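Local structure of BT_4661 (Bacteroides thetaiotaomicron, 4AK2) at residues 157-161 with 203-209; 179-183 with 199-203. The protein binds heparin and heparan sulfate, probably at the bacterial cell surface as part of glycosaminoglycan utilisation, this chain being its C-terminal ligand-binding domain. One frame throughout, in Å; residues are numbered along the deposited sequence.

How the interactions relate
Past the N-terminal strands, the chain lays down strand 157-161, then strands 163-168 and 178-179, and runs into 179-183. After helix 187-195 it comes back as 199-203, which closes a short loop on 179-183 (interaction 2), and runs on without a break into 203-209, which closes the longer loop on strand 157-161 (interaction 1). Interaction 2 is therefore nested within interaction 1. R203 belongs to both, and A199 packs against P205 where the two contacts meet. Together they tie the loop after the helix to strand 157-161 of the mixed sheet, which pairs with strand 241-254, and to the 179-183 loop, and both reach the same sulfated glucosamine of the bound glycan.

Interaction 1 (157-161 with 203-209); sequences RLDYR and RKPMSYF. With SGN (2-deoxy-6-O-sulfo-2-(sulfoamino)-alpha-D-glucopyranose), chain B.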
loop_
_atom_site.group_PDB
_atom_site.type_symbol
_atom_site.label_atom_id
_atom_site.label_comp_id
_atom_site.label_asym_id
_atom_site.label_seq_id
_atom_site.Cartn_x
_atom_site.Cartn_y
_atom_site.Cartn_z
ATOM N N ARG A 157 -16.987 7.589 -10.980
ATOM C CA ARG A 157 -16.757 8.172 -9.644
ATOM C C ARG A 157 -16.126 7.116 -8.752
ATOM O O ARG A 157 -16.468 5.941 -8.869
ATOM C CB ARG A 157 -18.066 8.700 -8.999
ATOM C CG ARG A 157 -18.777 9.777 -9.826
ATOM C CD ARG A 157 -18.006 11.105 -9.945
ATOM N NE ARG A 157 -18.786 12.094 -10.677
ATOM C CZ ARG A 157 -18.824 12.195 -11.990
ATOM N NH1 ARG A 157 -18.073 11.410 -12.755
ATOM N NH2 ARG A 157 -19.580 13.140 -12.537
ATOM N N LEU A 158 -15.216 7.521 -7.872
ATOM C CA LEU A 158 -14.356 6.576 -7.140
ATOM C C LEU A 158 -14.057 7.155 -5.755
ATOM O O LEU A 158 -13.680 8.313 -5.639
ATOM C CB LEU A 158 -13.049 6.422 -7.943
ATOM C CG LEU A 158 -12.099 5.327 -7.433
ATOM C CD1 LEU A 158 -12.692 3.923 -7.672
ATOM C CD2 LEU A 158 -10.767 5.417 -8.144
ATOM N N ASP A 159 -14.308 6.395 -4.686
ATOM C CA ASP A 159 -14.133 6.959 -3.341
ATOM C C ASP A 159 -13.824 5.902 -2.312
ATOM O O ASP A 159 -14.416 4.815 -2.372
ATOM C CB ASP A 159 -15.423 7.688 -2.944
ATOM C CG ASP A 159 -15.240 8.787 -1.929
ATOM O OD1 ASP A 159 -14.186 9.443 -1.929
ATOM O OD2 ASP A 159 -16.180 9.037 -1.119
ATOM N N TYR A 160 -12.920 6.196 -1.382
ATOM C CA TYR A 160 -12.750 5.298 -0.231
ATOM C C TYR A 160 -14.079 5.115 0.476
ATOM O O TYR A 160 -14.935 5.995 0.526
ATOM C CB TYR A 160 -11.709 5.860 0.719
ATOM C CG TYR A 160 -10.259 5.616 0.308
ATOM C CD1 TYR A 160 -9.605 4.458 0.693
ATOM C CD2 TYR A 160 -9.531 6.567 -0.448
ATOM C CE1 TYR A 160 -8.276 4.200 0.360
ATOM C CE2 TYR A 160 -8.235 6.316 -0.776
ATOM C CZ TYR A 160 -7.590 5.181 -0.385
ATOM O OH TYR A 160 -6.257 4.986 -0.704
ATOM N N ARG A 161 -14.191 3.934 1.097
ATOM C CA ARG A 161 -15.482 3.493 1.719
ATOM C C ARG A 161 -15.381 2.858 3.097
ATOM O O ARG A 161 -16.184 3.215 3.989
ATOM C CB ARG A 161 -16.262 2.570 0.774
ATOM C CG ARG A 161 -17.625 2.056 1.294
ATOM C CD ARG A 161 -18.563 3.212 1.644
ATOM N NE ARG A 161 -19.863 2.725 2.113
ATOM C CZ ARG A 161 -20.111 2.355 3.367
ATOM N NH1 ARG A 161 -19.147 2.401 4.298
ATOM N NH2 ARG A 161 -21.310 1.888 3.684
ATOM N N ARG A 203 -16.204 6.436 6.203
ATOM C CA ARG A 203 -15.297 6.812 5.122
ATOM C C ARG A 203 -14.883 8.276 5.222
ATOM O O ARG A 203 -13.977 8.698 4.496
ATOM C CB ARG A 203 -15.985 6.590 3.781
ATOM C CG ARG A 203 -17.134 7.551 3.504
ATOM C CD ARG A 203 -17.713 7.416 2.115
ATOM N NE ARG A 203 -18.829 8.342 1.936
ATOM C CZ ARG A 203 -19.416 8.595 0.776
ATOM N NH1 ARG A 203 -18.981 8.030 -0.356
ATOM N NH2 ARG A 203 -20.425 9.455 0.736
ATOM N N LYS A 204 -15.490 9.056 6.120
ATOM C CA LYS A 204 -15.408 10.527 5.994
ATOM C C LYS A 204 -13.987 11.111 5.894
ATOM O O LYS A 204 -13.754 11.972 5.008
ATOM C CB LYS A 204 -16.234 11.215 7.063
ATOM C CG LYS A 204 -17.731 10.961 6.908
ATOM C CD LYS A 204 -18.524 11.437 8.109
ATOM C CE LYS A 204 -20.006 11.083 7.972
ATOM N NZ LYS A 204 -20.637 11.391 9.268
ATOM N N PRO A 205 -13.033 10.654 6.738
ATOM C CA PRO A 205 -11.699 11.292 6.663
ATOM C C PRO A 205 -10.949 11.060 5.356
ATOM O O PRO A 205 -9.967 11.763 5.090
ATOM C CB PRO A 205 -10.938 10.641 7.839
ATOM C CG PRO A 205 -12.040 10.219 8.819
ATOM C CD PRO A 205 -13.108 9.692 7.874
ATOM N N MET A 206 -11.387 10.076 4.585
ATOM C CA MET A 206 -10.713 9.674 3.348
ATOM C C MET A 206 -11.575 9.893 2.112
ATOM O O MET A 206 -11.244 9.405 1.028
ATOM C CB MET A 206 -10.277 8.213 3.439
ATOM C CG MET A 206 -9.028 8.007 4.275
ATOM S SD MET A 206 -7.543 8.861 3.677
ATOM C CE MET A 206 -7.351 8.320 1.983
ATOM N N SER A 207 -12.674 10.636 2.272
ATOM C CA SER A 207 -13.700 10.717 1.252
ATOM C C SER A 207 -13.772 12.064 0.515
ATOM O O SER A 207 -13.845 13.105 1.134
ATOM C CB SER A 207 -15.089 10.417 1.883
ATOM O OG SER A 207 -16.133 10.681 0.934
ATOM N N TYR A 208 -13.768 11.992 -0.811
ATOM C CA TYR A 208 -14.074 13.157 -1.630
ATOM C C TYR A 208 -15.511 13.628 -1.379
ATOM O O TYR A 208 -15.772 14.818 -1.172
ATOM C CB TYR A 208 -13.897 12.813 -3.110
ATOM C CG TYR A 208 -14.433 13.916 -4.022
ATOM C CD1 TYR A 208 -13.621 14.960 -4.431
ATOM C CD2 TYR A 208 -15.770 13.896 -4.462
ATOM C CE1 TYR A 208 -14.121 15.971 -5.234
ATOM C CE2 TYR A 208 -16.281 14.909 -5.269
ATOM C CZ TYR A 208 -15.462 15.940 -5.652
ATOM O OH TYR A 208 -15.979 16.952 -6.477
ATOM N N PHE A 209 -16.453 12.699 -1.447
ATOM C CA PHE A 209 -17.868 13.072 -1.382
ATOM C C PHE A 209 -18.290 13.673 -0.040
ATOM O O PHE A 209 -19.228 14.484 -0.008
ATOM C CB PHE A 209 -18.741 11.888 -1.813
ATOM C CG PHE A 209 -18.615 11.625 -3.281
ATOM C CD1 PHE A 209 -19.324 12.397 -4.188
ATOM C CD2 PHE A 209 -17.712 10.663 -3.761
ATOM C CE1 PHE A 209 -19.123 12.207 -5.552
ATOM C CE2 PHE A 209 -17.517 10.475 -5.119
ATOM C CZ PHE A 209 -18.244 11.231 -6.012
HETATM C C1 SGN B . -20.702 4.451 8.845
HETATM C C2 SGN B . -20.353 3.593 7.626
HETATM C C3 SGN B . -20.973 2.203 7.812
HETATM C C4 SGN B . -20.566 1.604 9.146
HETATM C C5 SGN B . -20.922 2.530 10.313
HETATM C C6 SGN B . -20.302 2.001 11.611
HETATM N N2 SGN B . -20.811 4.260 6.413
HETATM O O1 SGN B . -22.092 4.761 8.861
HETATM O O3 SGN B . -20.495 1.386 6.743
HETATM O O4 SGN B . -21.355 0.427 9.391
HETATM O O5 SGN B . -20.303 3.788 10.044
HETATM O O6 SGN B . -20.669 2.832 12.697
HETATM S S1 SGN B . -20.005 5.438 5.704
HETATM O O1S SGN B . -20.435 5.489 4.324
HETATM O O2S SGN B . -20.175 6.709 6.359
HETATM O O3S SGN B . -18.497 5.035 5.792
HETATM S S2 SGN B . -20.031 2.605 14.080
HETATM O O4S SGN B . -20.496 1.326 14.615
HETATM O O5S SGN B . -20.586 3.835 15.016
HETATM O O6S SGN B . -18.576 2.745 13.935
HETATM O O HOH W 1 -11.639 9.038 -1.626
HETATM O O HOH W 2 -17.357 5.456 -0.991
#
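Strand 157-161 meets the loop 203-209 most closely at R161 and R203, whose CA atoms are 4.8 Å apart. The link is made mainly through the D159 carboxylate. Its OD1 accepts a hydrogen bond from the backbone N of Y208 at 2.8 Å (148°) and its OD2 one from the hydroxyl OG of S207 at 2.6 Å, both on syn lone pairs, which should fix the group's rotation. R203 NH1 lies 3.1 Å from D159 OD2, but the oxygen stands well out of the guanidinium plane, a purely ionic pair; E210 and D259 also form salt bridges with R203. Water 1 joins D159 OD1, Y160 N and M206 O. The edge of the F209 ring faces D159 CB, and its CZ touches R157 CB at 3.9 Å. At the other end M206, bent at chi2 (-61°) and chi3 (-55°), sets CE over one face of the Y160 ring, 3.9 Å from its centroid, in a CH-pi contact, with SD farther off above the ring (Met-aromatic). Towards the glycan, R161 NH1 and NH2 both donate to SGN O3, NH1 at 3.0 Å, with SGN O1S over the guanidinium face, while R161 NE is held by Q261 O, and R203 N binds SGN O3S at 2.7 Å. Strand and loop, joined by a buried carboxylate, thus bring the R161 guanidinium and R203 N to an N-sulfated sugar in the glycan-binding pocket.

Interaction 2 (179-183 with 199-203); sequences ALAQK and AGTSR. With SGN (2-deoxy-6-O-sulfo-2-(sulfoamino)-alpha-D-glucopyranose), chain B; IDS (2-O-sulfo-alpha-L-idopyranuronic acid), chain C.
The amide of Q182 has T201 over one face, where methyl CG2 stands above OE1 at 3.8 Å, and the two side chains cross at about a right angle. At the nitrogen end, NE2 donates to SGN O4S at 2.9 Å (157°); a second approach, to IDS O2S, is modelled too short to be trusted in detail. T201 completes the grip on the same 6-O-sulfate, its OG1 binding SGN O6S at 2.9 Å. With chi1 at 59°, T201 turns OG1 to the sugar and leaves CG2 for the protein, 3.7 Å from Q182 N, a buried polar atom that has no partner in the model. This rim of the glycan-binding pocket rests on a type II' beta turn from A199 to S202, with G200 at the positive-phi position. A199 O accepts hydrogen bonds from both S202 N and S202 OG, the latter at 2.7 Å on a lone pair in the carbonyl plane, a second bond that probably stiffens the turn. L180 packs on the T201 backbone, CD2 3.7 Å from T201 CA, while CD1 approaches G200 O. A chi1 of 176° swings the L180 branch across to the turn, and it also packs on L188 and W192 of helix 187-195.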
loop_
_atom_site.group_PDB
_atom_site.type_symbol
_atom_site.label_atom_id
_atom_site.label_comp_id
_atom_site.label_asym_id
_atom_site.label_seq_id
_atom_site.Cartn_x
_atom_site.Cartn_y
_atom_site.Cartn_z
ATOM N N ALA A 179 -6.683 -2.925 11.786
ATOM C CA ALA A 179 -7.891 -2.394 11.201
ATOM C C ALA A 179 -8.451 -1.268 12.013
ATOM O O ALA A 179 -8.500 -1.341 13.253
ATOM C CB ALA A 179 -8.951 -3.489 11.074
ATOM N N LEU A 180 -8.954 -0.240 11.342
ATOM C CA LEU A 180 -9.849 0.709 11.958
ATOM C C LEU A 180 -11.136 -0.019 12.398
ATOM O O LEU A 180 -11.823 -0.614 11.565
ATOM C CB LEU A 180 -10.194 1.836 10.973
ATOM C CG LEU A 180 -11.208 2.861 11.456
ATOM C CD1 LEU A 180 -10.665 3.673 12.631
ATOM C CD2 LEU A 180 -11.605 3.779 10.293
ATOM N N ALA A 181 -11.408 0.011 13.701
ATOM C CA ALA A 181 -12.501 -0.831 14.301
ATOM C C ALA A 181 -13.087 -0.170 15.528
ATOM O O ALA A 181 -12.373 0.524 16.268
ATOM C CB ALA A 181 -11.944 -2.205 14.650
ATOM N N GLN A 182 -14.375 -0.441 15.790
ATOM C CA GLN A 182 -15.025 0.081 16.991
ATOM C C GLN A 182 -14.296 -0.420 18.228
ATOM O O GLN A 182 -13.910 -1.591 18.275
ATOM C CB GLN A 182 -16.479 -0.403 17.076
ATOM C CG GLN A 182 -17.353 0.159 15.971
ATOM C CD GLN A 182 -17.304 -0.653 14.685
ATOM O OE1 GLN A 182 -16.247 -1.229 14.289
ATOM N NE2 GLN A 182 -18.436 -0.657 13.983
ATOM N N LYS A 183 -14.107 0.463 19.215
ATOM C CA LYS A 183 -13.540 0.120 20.541
ATOM C C LYS A 183 -12.083 -0.327 20.509
ATOM O O LYS A 183 -11.561 -0.853 21.493
ATOM C CB LYS A 183 -14.403 -0.916 21.327
ATOM N N ALA A 199 -16.005 10.866 13.613
ATOM C CA ALA A 199 -15.756 10.113 12.373
ATOM C C ALA A 199 -15.950 8.590 12.521
ATOM O O ALA A 199 -16.278 7.915 11.534
ATOM C CB ALA A 199 -14.378 10.427 11.788
ATOM N N GLY A 200 -15.731 8.041 13.725
ATOM C CA GLY A 200 -15.988 6.617 13.972
ATOM C C GLY A 200 -15.186 5.700 13.073
ATOM O O GLY A 200 -13.949 5.780 13.044
ATOM N N THR A 201 -15.874 4.835 12.329
ATOM C CA THR A 201 -15.184 3.964 11.373
ATOM C C THR A 201 -15.651 4.295 9.958
ATOM O O THR A 201 -15.542 3.483 9.052
ATOM C CB THR A 201 -15.409 2.470 11.686
ATOM O OG1 THR A 201 -16.814 2.185 11.654
ATOM C CG2 THR A 201 -14.876 2.093 13.082
ATOM N N SER A 202 -16.182 5.505 9.788
ATOM C CA SER A 202 -16.794 5.928 8.513
ATOM C C SER A 202 -15.743 6.248 7.436
ATOM O O SER A 202 -14.523 6.388 7.717
ATOM C CB SER A 202 -17.705 7.143 8.718
ATOM O OG SER A 202 -16.917 8.318 8.905
ATOM N N ARG A 203 -16.204 6.436 6.203
ATOM C CA ARG A 203 -15.297 6.812 5.122
ATOM C C ARG A 203 -14.883 8.276 5.222
ATOM O O ARG A 203 -13.977 8.698 4.496
ATOM C CB ARG A 203 -15.985 6.590 3.781
ATOM C CG ARG A 203 -17.134 7.551 3.504
ATOM C CD ARG A 203 -17.713 7.416 2.115
ATOM N NE ARG A 203 -18.829 8.342 1.936
ATOM C CZ ARG A 203 -19.416 8.595 0.776
ATOM N NH1 ARG A 203 -18.981 8.030 -0.356
ATOM N NH2 ARG A 203 -20.425 9.455 0.736
HETATM C C1 SGN B . -20.702 4.451 8.845
HETATM C C2 SGN B . -20.353 3.593 7.626
HETATM C C3 SGN B . -20.973 2.203 7.812
HETATM C C4 SGN B . -20.566 1.604 9.146
HETATM C C5 SGN B . -20.922 2.530 10.313
HETATM C C6 SGN B . -20.302 2.001 11.611
HETATM N N2 SGN B . -20.811 4.260 6.413
HETATM O O1 SGN B . -22.092 4.761 8.861
HETATM O O3 SGN B . -20.495 1.386 6.743
HETATM O O4 SGN B . -21.355 0.427 9.391
HETATM O O5 SGN B . -20.303 3.788 10.044
HETATM O O6 SGN B . -20.669 2.832 12.697
HETATM S S1 SGN B . -20.005 5.438 5.704
HETATM O O1S SGN B . -20.435 5.489 4.324
HETATM O O2S SGN B . -20.175 6.709 6.359
HETATM O O3S SGN B . -18.497 5.035 5.792
HETATM S S2 SGN B . -20.031 2.605 14.080
HETATM O O4S SGN B . -20.496 1.326 14.615
HETATM O O5S SGN B . -20.586 3.835 15.016
HETATM O O6S SGN B . -18.576 2.745 13.935
HETATM C C1 IDS C . -20.614 -0.802 9.475
HETATM C C2 IDS C . -21.527 -1.863 10.111
HETATM C C3 IDS C . -22.622 -2.374 9.163
HETATM C C4 IDS C . -22.103 -2.692 7.757
HETATM C C5 IDS C . -21.287 -1.494 7.247
HETATM C C6 IDS C . -20.685 -1.658 5.877
HETATM O O2 IDS C . -20.719 -2.974 10.524
HETATM O O3 IDS C . -23.688 -1.428 9.067
HETATM O O4 IDS C . -21.264 -3.854 7.779
HETATM O O5 IDS C . -20.215 -1.234 8.175
HETATM O O6A IDS C . -21.432 -1.769 4.880
HETATM O O6B IDS C . -19.429 -1.696 5.816
HETATM S S IDS C . -20.032 -3.023 11.937
HETATM O O1S IDS C . -19.140 -4.185 11.996
HETATM O O2S IDS C . -19.301 -1.749 12.094
HETATM O O3S IDS C . -21.174 -3.113 12.851
#